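Local coordinates for protein omega-class glutathione S-transferase (PDB 3WD6) that binds glutathione and probably works as a glutathione transferase and glutathione-dependent dehydroascorbate reductase of the omega class, at residues A[60-65]-A[244-249]; A[49-54]-A[104-109]; A[157-162]-A[203-208]; A[128-133]-A[183-188]. One frame throughout, in Å; residues are numbered along the deposited sequence.

Contact 1. Residues A[60-65]-A[244-249]; sequences IDLIDK and PNYELL. With GSH (glutathione), chain J.
Tyr246 reaches from the C-terminal tail into the loop that follows strand 56-60 and contributes the largest single share of the surface buried here. The polar part is modest: the phenol OH receives the backbone N-H of Leu62 in a weak bond, Leu62 N to Tyr246 OH 3.3 Å with an N-H...O angle of 136°. Asp61 lies at the rim of the same ring, its OD1 3.3 Å from Tyr246 CE2, with the carboxylate turned 80° from the ring plane. That carboxylate is itself well tied. With CG anti to the backbone N (chi1 -171°), Asp61 OD1 turns back over its own loop and accepts from Asp64 N at 2.9 Å and Ile63 N at 3.0 Å, an Asx turn extended into an Asx motif, while OD2 forms a salt bridge with Arg243.

Apolar contacts close the other end. Ile63 and Pro244 meet tip to tip, CG1 to CD 3.6 Å, and Pro244 CB also covers one face of the Tyr246 ring near its rim; the ring of His16 lies nearly parallel to that of Tyr246.

Beyond the tail, the loop turns to the ligand. Lys65 stretches its chain until NZ makes a weak 3.1 Å bond to glutathione O32; NZ also bonds Ala76 O. Leu62 CD1 rests 3.6 Å from glutathione CB2. The C-terminal tail thus packs behind a wall of the glutathione site in the thioredoxin-like domain of a GST.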
# COMPACT_ATOMS: atom_id res chain seq x y z
N ILE A 60 -11.39 -9.03 2.92
CA ILE A 60 -11.31 -10.46 2.61
C ILE A 60 -10.30 -11.17 3.49
O ILE A 60 -9.13 -10.79 3.53
CB ILE A 60 -10.84 -10.70 1.16
CG1 ILE A 60 -11.81 -10.06 0.15
CG2 ILE A 60 -10.65 -12.17 0.93
CD1 ILE A 60 -13.22 -10.63 0.15
N ASP A 61 -10.78 -12.21 4.19
CA ASP A 61 -9.92 -13.13 4.94
C ASP A 61 -9.09 -13.94 3.93
O ASP A 61 -9.63 -14.70 3.14
CB ASP A 61 -10.80 -14.05 5.79
CG ASP A 61 -10.01 -14.90 6.75
OD1 ASP A 61 -9.06 -15.58 6.30
OD2 ASP A 61 -10.33 -14.89 7.97
N LEU A 62 -7.77 -13.76 3.96
CA LEU A 62 -6.90 -14.36 2.94
C LEU A 62 -6.38 -15.74 3.32
O LEU A 62 -5.62 -16.35 2.58
CB LEU A 62 -5.69 -13.45 2.69
CG LEU A 62 -5.97 -12.10 2.07
CD1 LEU A 62 -4.65 -11.38 1.87
CD2 LEU A 62 -6.71 -12.27 0.74
N ILE A 63 -6.77 -16.20 4.50
CA ILE A 63 -6.36 -17.50 4.99
C ILE A 63 -7.47 -18.46 4.61
O ILE A 63 -7.22 -19.57 4.14
CB ILE A 63 -6.18 -17.49 6.53
CG1 ILE A 63 -4.93 -16.68 6.91
CG2 ILE A 63 -6.10 -18.92 7.08
CD1 ILE A 63 -3.65 -17.26 6.37
N ASP A 64 -8.70 -17.99 4.81
CA ASP A 64 -9.90 -18.75 4.55
C ASP A 64 -10.77 -17.95 3.56
O ASP A 64 -11.81 -17.37 3.94
CB ASP A 64 -10.64 -18.98 5.87
CG ASP A 64 -11.78 -19.97 5.75
OD1 ASP A 64 -11.75 -20.81 4.81
OD2 ASP A 64 -12.71 -19.90 6.59
N LYS A 65 -10.33 -17.93 2.30
CA LYS A 65 -10.92 -17.07 1.27
C LYS A 65 -12.36 -17.42 0.98
O LYS A 65 -12.73 -18.60 0.94
CB LYS A 65 -10.12 -17.13 -0.03
CG LYS A 65 -8.77 -16.42 0.03
CD LYS A 65 -8.02 -16.55 -1.29
CE LYS A 65 -6.54 -16.20 -1.09
NZ LYS A 65 -5.72 -16.43 -2.30
N PRO A 244 -3.60 -15.30 11.38
CA PRO A 244 -3.77 -13.85 11.48
C PRO A 244 -5.09 -13.48 12.13
O PRO A 244 -6.09 -14.18 11.94
CB PRO A 244 -3.76 -13.39 10.02
CG PRO A 244 -2.96 -14.48 9.29
CD PRO A 244 -3.36 -15.76 10.00
N ASN A 245 -5.07 -12.42 12.94
CA ASN A 245 -6.30 -11.80 13.40
C ASN A 245 -6.53 -10.55 12.55
O ASN A 245 -5.81 -9.55 12.64
CB ASN A 245 -6.20 -11.47 14.89
CG ASN A 245 -7.47 -10.85 15.45
OD1 ASN A 245 -8.46 -10.65 14.72
ND2 ASN A 245 -7.46 -10.55 16.74
N TYR A 246 -7.53 -10.63 11.67
CA TYR A 246 -7.87 -9.52 10.78
C TYR A 246 -8.80 -8.49 11.44
O TYR A 246 -9.17 -7.53 10.80
CB TYR A 246 -8.54 -10.05 9.51
CG TYR A 246 -7.67 -10.93 8.64
CD1 TYR A 246 -6.49 -10.45 8.09
CD2 TYR A 246 -8.06 -12.23 8.32
CE1 TYR A 246 -5.69 -11.26 7.27
CE2 TYR A 246 -7.28 -13.04 7.50
CZ TYR A 246 -6.10 -12.55 6.98
OH TYR A 246 -5.32 -13.34 6.16
N GLU A 247 -9.16 -8.69 12.70
CA GLU A 247 -10.16 -7.81 13.31
C GLU A 247 -9.63 -6.92 14.44
O GLU A 247 -10.40 -6.28 15.16
CB GLU A 247 -11.37 -8.63 13.80
CG GLU A 247 -12.01 -9.50 12.72
CD GLU A 247 -12.39 -8.70 11.48
OE1 GLU A 247 -13.07 -7.66 11.62
OE2 GLU A 247 -11.98 -9.12 10.38
N LEU A 248 -8.31 -6.87 14.59
CA LEU A 248 -7.73 -6.00 15.61
C LEU A 248 -8.34 -4.59 15.62
O LEU A 248 -8.48 -3.98 16.68
CB LEU A 248 -6.21 -5.94 15.47
CG LEU A 248 -5.56 -7.31 15.75
CD1 LEU A 248 -4.06 -7.31 15.41
CD2 LEU A 248 -5.80 -7.72 17.20
N LEU A 249 -8.74 -4.06 14.47
CA LEU A 249 -9.32 -2.72 14.44
C LEU A 249 -10.85 -2.67 14.53
O LEU A 249 -11.45 -1.61 14.30
CB LEU A 249 -8.89 -1.98 13.17
CG LEU A 249 -7.46 -1.47 13.23
CD1 LEU A 249 -7.06 -0.94 11.87
CD2 LEU A 249 -7.32 -0.41 14.33
N1 GSH J . 0.84 -7.89 -7.83
CA1 GSH J . -0.37 -7.81 -6.99
C1 GSH J . -0.87 -6.38 -6.84
O11 GSH J . -2.11 -6.12 -6.64
O12 GSH J . -0.03 -5.42 -6.96
CB1 GSH J . -0.06 -8.44 -5.65
CG1 GSH J . -1.04 -8.25 -4.53
CD1 GSH J . -0.89 -9.20 -3.37
OE1 GSH J . 0.13 -9.85 -3.19
N2 GSH J . -1.97 -9.36 -2.44
CA2 GSH J . -1.77 -10.32 -1.34
C2 GSH J . -2.74 -11.46 -1.55
O2 GSH J . -3.89 -11.21 -1.90
CB2 GSH J . -2.07 -9.66 -0.04
SG2 GSH J . -0.86 -8.60 0.66
N3 GSH J . -2.31 -12.82 -1.33
CA3 GSH J . -3.25 -13.93 -1.53
C3 GSH J . -3.00 -15.14 -0.73
O31 GSH J . -3.01 -15.07 0.53
O32 GSH J . -2.80 -16.24 -1.30

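Contact 2. Residues A[49-54]-A[104-109]; sequences NAKQID and PKRPLL
Lys51, in the last turn of helix 39-51, plugs its ammonium group into the loop 104-109, and this is the tight half of the contact. The chain leaves the helix extended and then folds at its outer torsions (chi3 81°, chi4 58°), a bend that brings NZ back to two successive carbonyls. Lys51 NZ lies 2.8 Å from Lys105 O, tilted from the plane of that carbonyl, and 2.8 Å from Arg106 O, well above the plane of the Arg106 carbonyl. Tyr103 O and the carboxylate of Asp100 also bind NZ, so the buried charge is surrounded by three carbonyls and a carboxylate, four acceptors for three N-H, and Asp100 would be expected to stabilise its protonated form. Asp100 further accepts from the backbone N of Leu108 and of Leu109, fastening the loop to the same cluster. The methylenes are packed as well: Lys51 CD touches Leu108 CD1 at 3.9 Å.

The other half is looser. Arg106 passes the helix end with CG 3.5 Å from Ala50 O, and Ala50 CB lies over one face of its guanidinium, 4.5 Å from NH1. Here a water mediates, donating to Ala50 O at 2.8 Å and accepting from Arg106 NE at 3.3 Å. The far end of the guanidinium is directed to another partner, NH1 bonding Pro175 O, while the Lys105 side chain runs out into solvent.

Gln52, with positive phi (61°), ends the helix in a Schellman motif. The arrangement is a helix C-terminus clasped by the loop that leads out of the thioredoxin-like domain of a GST toward helix 113-125.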
# COMPACT_ATOMS: atom_id res chain seq x y z
N ASN A 49 -8.76 7.69 -1.93
CA ASN A 49 -8.83 8.79 -0.95
C ASN A 49 -8.37 10.11 -1.53
O ASN A 49 -9.08 11.12 -1.44
CB ASN A 49 -8.00 8.48 0.30
CG ASN A 49 -8.60 7.37 1.14
OD1 ASN A 49 -9.66 6.81 0.82
ND2 ASN A 49 -7.90 7.02 2.23
N ALA A 50 -7.18 10.13 -2.12
CA ALA A 50 -6.60 11.37 -2.59
C ALA A 50 -7.49 12.04 -3.65
O ALA A 50 -7.62 13.29 -3.69
CB ALA A 50 -5.19 11.13 -3.13
N LYS A 51 -8.12 11.20 -4.49
CA LYS A 51 -8.95 11.70 -5.59
C LYS A 51 -10.38 11.97 -5.14
O LYS A 51 -11.19 12.51 -5.89
CB LYS A 51 -8.92 10.72 -6.80
CG LYS A 51 -7.52 10.52 -7.40
CD LYS A 51 -7.52 9.45 -8.51
CE LYS A 51 -8.00 9.98 -9.85
NZ LYS A 51 -7.17 11.14 -10.36
N GLN A 52 -10.68 11.59 -3.90
CA GLN A 52 -12.01 11.84 -3.33
C GLN A 52 -13.10 11.14 -4.12
O GLN A 52 -14.20 11.67 -4.28
CB GLN A 52 -12.30 13.34 -3.30
CG GLN A 52 -11.14 14.16 -2.77
CD GLN A 52 -11.49 14.90 -1.50
OE1 GLN A 52 -11.49 16.13 -1.47
NE2 GLN A 52 -11.80 14.15 -0.43
N ILE A 53 -12.79 9.95 -4.62
CA ILE A 53 -13.78 9.09 -5.26
C ILE A 53 -14.57 8.34 -4.19
O ILE A 53 -13.99 7.70 -3.30
CB ILE A 53 -13.07 8.06 -6.15
CG1 ILE A 53 -12.46 8.77 -7.36
CG2 ILE A 53 -14.03 6.94 -6.56
CD1 ILE A 53 -11.15 8.12 -7.89
N ASP A 54 -15.90 8.43 -4.26
CA ASP A 54 -16.73 7.66 -3.33
C ASP A 54 -16.59 6.16 -3.63
O ASP A 54 -16.56 5.73 -4.79
CB ASP A 54 -18.20 8.08 -3.38
CG ASP A 54 -18.99 7.54 -2.18
OD1 ASP A 54 -18.50 7.68 -1.04
OD2 ASP A 54 -20.08 6.96 -2.39
N PRO A 104 -10.58 12.43 -13.76
CA PRO A 104 -9.57 13.43 -14.16
C PRO A 104 -9.12 14.36 -13.01
O PRO A 104 -7.99 14.84 -13.02
CB PRO A 104 -10.31 14.26 -15.24
CG PRO A 104 -11.78 14.21 -14.80
CD PRO A 104 -11.95 12.80 -14.18
N LYS A 105 -9.97 14.62 -12.04
CA LYS A 105 -9.55 15.47 -10.93
C LYS A 105 -8.45 14.84 -10.08
O LYS A 105 -8.40 13.62 -9.90
CB LYS A 105 -10.75 15.89 -10.08
CG LYS A 105 -11.67 16.84 -10.83
CD LYS A 105 -12.90 17.18 -10.02
CE LYS A 105 -14.02 17.61 -10.96
NZ LYS A 105 -15.21 18.11 -10.20
N ARG A 106 -7.58 15.70 -9.55
CA ARG A 106 -6.43 15.27 -8.77
C ARG A 106 -5.64 14.17 -9.51
O ARG A 106 -5.55 13.03 -9.06
CB ARG A 106 -6.88 14.79 -7.38
CG ARG A 106 -5.75 14.47 -6.42
CD ARG A 106 -5.18 15.74 -5.79
NE ARG A 106 -4.37 15.44 -4.60
CZ ARG A 106 -3.14 14.92 -4.65
NH1 ARG A 106 -2.47 14.67 -3.52
NH2 ARG A 106 -2.58 14.65 -5.84
N PRO A 107 -5.07 14.51 -10.67
CA PRO A 107 -4.33 13.48 -11.43
C PRO A 107 -3.10 12.98 -10.66
O PRO A 107 -2.29 13.79 -10.19
CB PRO A 107 -3.90 14.22 -12.70
CG PRO A 107 -3.89 15.69 -12.32
CD PRO A 107 -5.00 15.85 -11.29
N LEU A 108 -2.97 11.66 -10.53
CA LEU A 108 -1.85 11.08 -9.80
C LEU A 108 -0.60 10.95 -10.66
O LEU A 108 0.52 11.16 -10.19
CB LEU A 108 -2.25 9.73 -9.21
CG LEU A 108 -3.41 9.88 -8.23
CD1 LEU A 108 -3.84 8.53 -7.66
CD2 LEU A 108 -3.03 10.88 -7.12
N LEU A 109 -0.81 10.60 -11.93
CA LEU A 109 0.31 10.43 -12.84
C LEU A 109 0.56 11.73 -13.61
O LEU A 109 -0.39 12.39 -14.07
CB LEU A 109 0.04 9.27 -13.81
CG LEU A 109 0.28 7.85 -13.26
CD1 LEU A 109 -0.42 6.77 -14.09
CD2 LEU A 109 1.78 7.54 -13.16
O HOH W 1 -6.14 14.92 -1.91

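Contact 3. Residues A[157-162]-A[203-208]; sequences FIQEQL and SKYSLL
Gln159 OE1 accepts the backbone N-H of Leu208 at 2.8 Å, the shortest polar bond of the contact, with an N-H...O angle of 150° and the donor in the carbonyl plane on a lone pair. The other end of the same amide is used too: Gln159 NE2 donates to Lys204 O at 3.1 Å, with donor and acceptor both tilted somewhat from the other's plane. One side chain of helix 145-165 therefore bridges the first turn of helix 206-216 and the turn that precedes it, and the two bonds together fix which way round the amide sits. Its reach comes from a chain that is stretched all the way, CG anti to the backbone N (chi1 -169°).

The carbon neighbours crowd around this amide. Leu208 CB comes within 3.3 Å of Gln159 OE1, and Leu207 CB within 3.5 Å of the same oxygen. The Tyr205 ring lies with its plane only 19° from that of the amide, CD1 being 3.5 Å from Gln159 NE2; its hydroxyl goes to Asp156, one turn back on helix 145-165. One turn after Gln159, Leu162 CD2 meets Leu207 CG at 4.2 Å, an apolar touch of a buried leucine with Leu207.

Tyr205 occupies the N-cap position, the third residue of a type I turn from Ser203 to Ser206. Leu208 N lies in the first turn of the helix, where the backbone N-H groups lack the usual i-4 helical acceptor, and Gln159 offers one: a side-chain tie between helices within the all-helical C-terminal domain of a GST.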
# COMPACT_ATOMS: atom_id res chain seq x y z
N PHE A 157 18.31 5.59 -3.66
CA PHE A 157 17.83 5.99 -4.98
C PHE A 157 16.62 6.90 -4.82
O PHE A 157 16.54 7.97 -5.43
CB PHE A 157 17.47 4.77 -5.82
CG PHE A 157 16.97 5.10 -7.19
CD1 PHE A 157 17.86 5.26 -8.25
CD2 PHE A 157 15.60 5.23 -7.44
CE1 PHE A 157 17.41 5.56 -9.53
CE2 PHE A 157 15.14 5.53 -8.73
CZ PHE A 157 16.05 5.69 -9.78
N ILE A 158 15.68 6.47 -3.97
CA ILE A 158 14.45 7.23 -3.78
C ILE A 158 14.72 8.61 -3.16
O ILE A 158 14.28 9.64 -3.70
CB ILE A 158 13.44 6.43 -2.96
CG1 ILE A 158 13.08 5.16 -3.74
CG2 ILE A 158 12.21 7.27 -2.69
CD1 ILE A 158 12.13 4.22 -3.01
N GLN A 159 15.47 8.63 -2.06
CA GLN A 159 15.89 9.89 -1.46
C GLN A 159 16.54 10.82 -2.49
O GLN A 159 16.23 12.01 -2.53
CB GLN A 159 16.84 9.66 -0.30
CG GLN A 159 17.11 10.90 0.54
CD GLN A 159 17.78 10.54 1.85
OE1 GLN A 159 17.29 10.87 2.95
NE2 GLN A 159 18.90 9.84 1.74
N GLU A 160 17.43 10.28 -3.31
CA GLU A 160 18.10 11.10 -4.32
C GLU A 160 17.11 11.70 -5.34
O GLU A 160 17.22 12.87 -5.71
CB GLU A 160 19.24 10.31 -5.01
CG GLU A 160 20.25 11.18 -5.81
CD GLU A 160 21.06 12.16 -4.93
OE1 GLU A 160 21.20 11.93 -3.70
OE2 GLU A 160 21.57 13.18 -5.47
N GLN A 161 16.12 10.92 -5.77
CA GLN A 161 15.09 11.44 -6.65
C GLN A 161 14.39 12.64 -6.00
O GLN A 161 14.19 13.70 -6.64
CB GLN A 161 14.09 10.35 -7.01
CG GLN A 161 14.70 9.18 -7.77
CD GLN A 161 15.63 9.64 -8.87
OE1 GLN A 161 15.25 10.44 -9.73
NE2 GLN A 161 16.87 9.18 -8.82
N LEU A 162 14.03 12.47 -4.72
CA LEU A 162 13.41 13.56 -3.96
C LEU A 162 14.38 14.73 -3.88
O LEU A 162 14.02 15.89 -4.16
CB LEU A 162 12.98 13.07 -2.57
CG LEU A 162 12.08 13.99 -1.71
CD1 LEU A 162 10.74 14.26 -2.37
CD2 LEU A 162 11.85 13.38 -0.33
N SER A 203 21.37 10.77 9.98
CA SER A 203 22.14 11.71 9.16
C SER A 203 21.98 11.35 7.68
O SER A 203 21.53 12.19 6.86
CB SER A 203 23.62 11.76 9.58
OG SER A 203 24.32 10.57 9.22
N LYS A 204 22.32 10.10 7.35
CA LYS A 204 22.17 9.59 5.98
C LYS A 204 20.75 9.79 5.42
O LYS A 204 20.57 10.20 4.27
CB LYS A 204 22.56 8.11 5.94
CG LYS A 204 22.89 7.60 4.53
CD LYS A 204 23.58 6.24 4.59
CE LYS A 204 24.18 5.88 3.22
NZ LYS A 204 24.67 4.47 3.15
N TYR A 205 19.73 9.53 6.24
CA TYR A 205 18.38 9.50 5.71
C TYR A 205 17.48 10.61 6.23
O TYR A 205 16.25 10.48 6.23
CB TYR A 205 17.77 8.10 5.89
CG TYR A 205 18.49 7.06 5.06
CD1 TYR A 205 18.32 7.00 3.68
CD2 TYR A 205 19.36 6.15 5.65
CE1 TYR A 205 18.98 6.05 2.91
CE2 TYR A 205 20.03 5.19 4.89
CZ TYR A 205 19.84 5.15 3.52
OH TYR A 205 20.49 4.20 2.76
N SER A 206 18.08 11.72 6.64
CA SER A 206 17.29 12.79 7.22
C SER A 206 16.25 13.34 6.24
O SER A 206 15.15 13.71 6.65
CB SER A 206 18.18 13.92 7.77
OG SER A 206 18.50 14.85 6.75
N LEU A 207 16.57 13.39 4.96
CA LEU A 207 15.62 13.92 4.01
C LEU A 207 14.45 12.94 3.86
O LEU A 207 13.28 13.36 3.81
CB LEU A 207 16.27 14.16 2.65
CG LEU A 207 15.29 14.75 1.62
CD1 LEU A 207 14.83 16.14 2.06
CD2 LEU A 207 15.90 14.79 0.22
N LEU A 208 14.76 11.65 3.79
CA LEU A 208 13.73 10.62 3.67
C LEU A 208 12.86 10.54 4.94
O LEU A 208 11.63 10.41 4.88
CB LEU A 208 14.39 9.27 3.37
CG LEU A 208 13.50 8.17 2.80
CD1 LEU A 208 12.67 8.70 1.64
CD2 LEU A 208 14.37 6.99 2.33

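Contact 4. Residues A[128-133]-A[183-188]; sequences PIQSLF and WPWFER
Gln130 lays its side chain over the indole of Trp185, and its carbons meet the ring in turn. CB stands 3.9 Å from Trp185 NE1. CG comes down on the face itself, 3.4 Å from Trp185 CE2 and only 17° off the normal of the five-membered ring, a CH-pi contact. CD has moved on to the six-membered half, 4.0 Å from Trp185 CZ2, and the amide plane runs 24° from the ring plane. At the tip, OE1 bonds Tyr40 OH and NE2 bonds Ser126 OG, holding the amide at both ends. Extension beyond CG is what carries the chain across the indole.

Pro184 CB covers the opposite face of that indole. Phe133 CD1 comes to its edge, 3.8 Å from Trp185 CD1, the two rings set obliquely, while Ile129 CG2 packs on Trp185 CB at 3.7 Å. The Phe133 ring in turn takes Arg188 CD over one face. Arg188 is pinned beyond it: NH1 binds both Pro184 O, at 3.0 Å, and Gln42, and NH2 binds Tyr37 O.

The axes of segments 128-133 and 183-188 approach to 10.0 Å and cross at 41°. Tyr40, which lines the glutathione pocket, also meets Trp185 edge-to-face; this is helix packing in the core of the GST C-terminal domain, against the ligand-site side of the thioredoxin-like domain.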
# COMPACT_ATOMS: atom_id res chain seq x y z
N PRO A 128 12.98 -3.84 -3.68
CA PRO A 128 13.88 -4.37 -2.64
C PRO A 128 13.34 -4.12 -1.23
O PRO A 128 13.59 -4.91 -0.30
CB PRO A 128 15.17 -3.58 -2.85
CG PRO A 128 15.14 -3.22 -4.29
CD PRO A 128 13.68 -2.94 -4.60
N ILE A 129 12.62 -3.01 -1.06
CA ILE A 129 11.99 -2.71 0.22
C ILE A 129 10.82 -3.66 0.46
O ILE A 129 10.68 -4.24 1.54
CB ILE A 129 11.48 -1.26 0.25
CG1 ILE A 129 12.66 -0.30 0.10
CG2 ILE A 129 10.66 -0.99 1.54
CD1 ILE A 129 12.26 1.12 -0.17
N GLN A 130 9.98 -3.82 -0.56
CA GLN A 130 8.86 -4.75 -0.49
C GLN A 130 9.40 -6.11 -0.14
O GLN A 130 8.81 -6.84 0.64
CB GLN A 130 8.13 -4.78 -1.83
CG GLN A 130 7.60 -3.41 -2.30
CD GLN A 130 7.11 -3.44 -3.76
OE1 GLN A 130 6.53 -4.43 -4.22
NE2 GLN A 130 7.37 -2.35 -4.49
N SER A 131 10.55 -6.44 -0.71
CA SER A 131 11.17 -7.76 -0.55
C SER A 131 11.73 -7.98 0.86
O SER A 131 11.46 -9.00 1.50
CB SER A 131 12.28 -7.94 -1.58
OG SER A 131 12.83 -9.24 -1.48
N LEU A 132 12.51 -7.03 1.35
CA LEU A 132 13.05 -7.15 2.70
C LEU A 132 11.94 -7.30 3.73
O LEU A 132 12.06 -8.12 4.65
CB LEU A 132 13.91 -5.94 3.06
CG LEU A 132 14.52 -6.07 4.46
CD1 LEU A 132 15.45 -7.29 4.51
CD2 LEU A 132 15.26 -4.81 4.86
N PHE A 133 10.88 -6.49 3.59
CA PHE A 133 9.78 -6.48 4.57
C PHE A 133 9.09 -7.85 4.63
O PHE A 133 8.93 -8.41 5.71
CB PHE A 133 8.79 -5.33 4.28
CG PHE A 133 7.34 -5.64 4.63
CD1 PHE A 133 6.42 -6.02 3.65
CD2 PHE A 133 6.87 -5.52 5.94
CE1 PHE A 133 5.13 -6.28 3.94
CE2 PHE A 133 5.54 -5.81 6.20
CZ PHE A 133 4.69 -6.19 5.18
N TRP A 183 4.20 4.41 -0.73
CA TRP A 183 3.92 4.76 0.66
C TRP A 183 3.70 3.57 1.63
O TRP A 183 4.18 3.59 2.76
CB TRP A 183 2.73 5.74 0.76
CG TRP A 183 2.34 5.85 2.20
CD1 TRP A 183 1.22 5.34 2.80
CD2 TRP A 183 3.12 6.44 3.23
NE1 TRP A 183 1.24 5.61 4.15
CE2 TRP A 183 2.41 6.28 4.45
CE3 TRP A 183 4.35 7.11 3.26
CZ2 TRP A 183 2.89 6.76 5.67
CZ3 TRP A 183 4.83 7.59 4.48
CH2 TRP A 183 4.09 7.40 5.67
N PRO A 184 2.95 2.55 1.20
CA PRO A 184 2.61 1.51 2.19
C PRO A 184 3.85 0.89 2.86
O PRO A 184 3.81 0.45 4.03
CB PRO A 184 1.89 0.45 1.35
CG PRO A 184 1.29 1.23 0.20
CD PRO A 184 2.33 2.29 -0.12
N TRP A 185 4.94 0.81 2.11
CA TRP A 185 6.13 0.19 2.68
C TRP A 185 6.81 1.13 3.65
O TRP A 185 7.29 0.69 4.69
CB TRP A 185 7.04 -0.39 1.61
CG TRP A 185 6.34 -1.57 1.05
CD1 TRP A 185 6.37 -2.85 1.53
CD2 TRP A 185 5.40 -1.57 -0.04
NE1 TRP A 185 5.54 -3.65 0.79
CE2 TRP A 185 4.93 -2.90 -0.18
CE3 TRP A 185 4.92 -0.59 -0.92
CZ2 TRP A 185 4.01 -3.27 -1.17
CZ3 TRP A 185 4.01 -0.96 -1.90
CH2 TRP A 185 3.56 -2.29 -2.02
N PHE A 186 6.79 2.43 3.35
CA PHE A 186 7.25 3.39 4.34
C PHE A 186 6.38 3.37 5.61
O PHE A 186 6.92 3.53 6.73
CB PHE A 186 7.33 4.79 3.74
CG PHE A 186 8.44 4.94 2.74
CD1 PHE A 186 9.68 4.31 2.95
CD2 PHE A 186 8.25 5.68 1.58
CE1 PHE A 186 10.72 4.44 2.02
CE2 PHE A 186 9.28 5.82 0.64
CZ PHE A 186 10.52 5.20 0.86
N GLU A 187 5.07 3.17 5.47
CA GLU A 187 4.20 3.11 6.63
C GLU A 187 4.66 1.97 7.52
O GLU A 187 4.70 2.08 8.75
CB GLU A 187 2.72 2.93 6.25
CG GLU A 187 1.77 2.99 7.46
CD GLU A 187 0.28 3.11 7.12
OE1 GLU A 187 -0.56 2.51 7.85
OE2 GLU A 187 -0.08 3.81 6.14
N ARG A 188 5.04 0.87 6.87
CA ARG A 188 5.46 -0.35 7.57
C ARG A 188 6.88 -0.24 8.14
O ARG A 188 7.17 -0.76 9.21
CB ARG A 188 5.30 -1.58 6.66
CG ARG A 188 3.87 -2.16 6.64
CD ARG A 188 3.39 -2.52 5.24
NE ARG A 188 1.98 -2.94 5.23
CZ ARG A 188 0.95 -2.13 5.00
NH1 ARG A 188 1.16 -0.84 4.74
NH2 ARG A 188 -0.29 -2.59 5.02

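Overall arrangement
Contacts 3 and 4 belong to the helical C-terminal domain and are packed directly against each other: their centres are about 15 Å apart, Leu208 packs on Phe186 and Ile158 on Ile129, and their segments alternate along the chain. Contact 2 closes before either opens, holding the end of helix 39-51 to the loop that leads to helix 113-125; its centre is about 23 Å from that of contact 4. Contact 1 spans the longest stretch, enclosing contacts 3 and 4 and crossing contact 2; its centre is about 35 Å from that of contact 3, on the opposite side of the chain's centre. It brings the C-terminal tail back to the thioredoxin-like domain, while contact 4 approaches the glutathione site from the helical side.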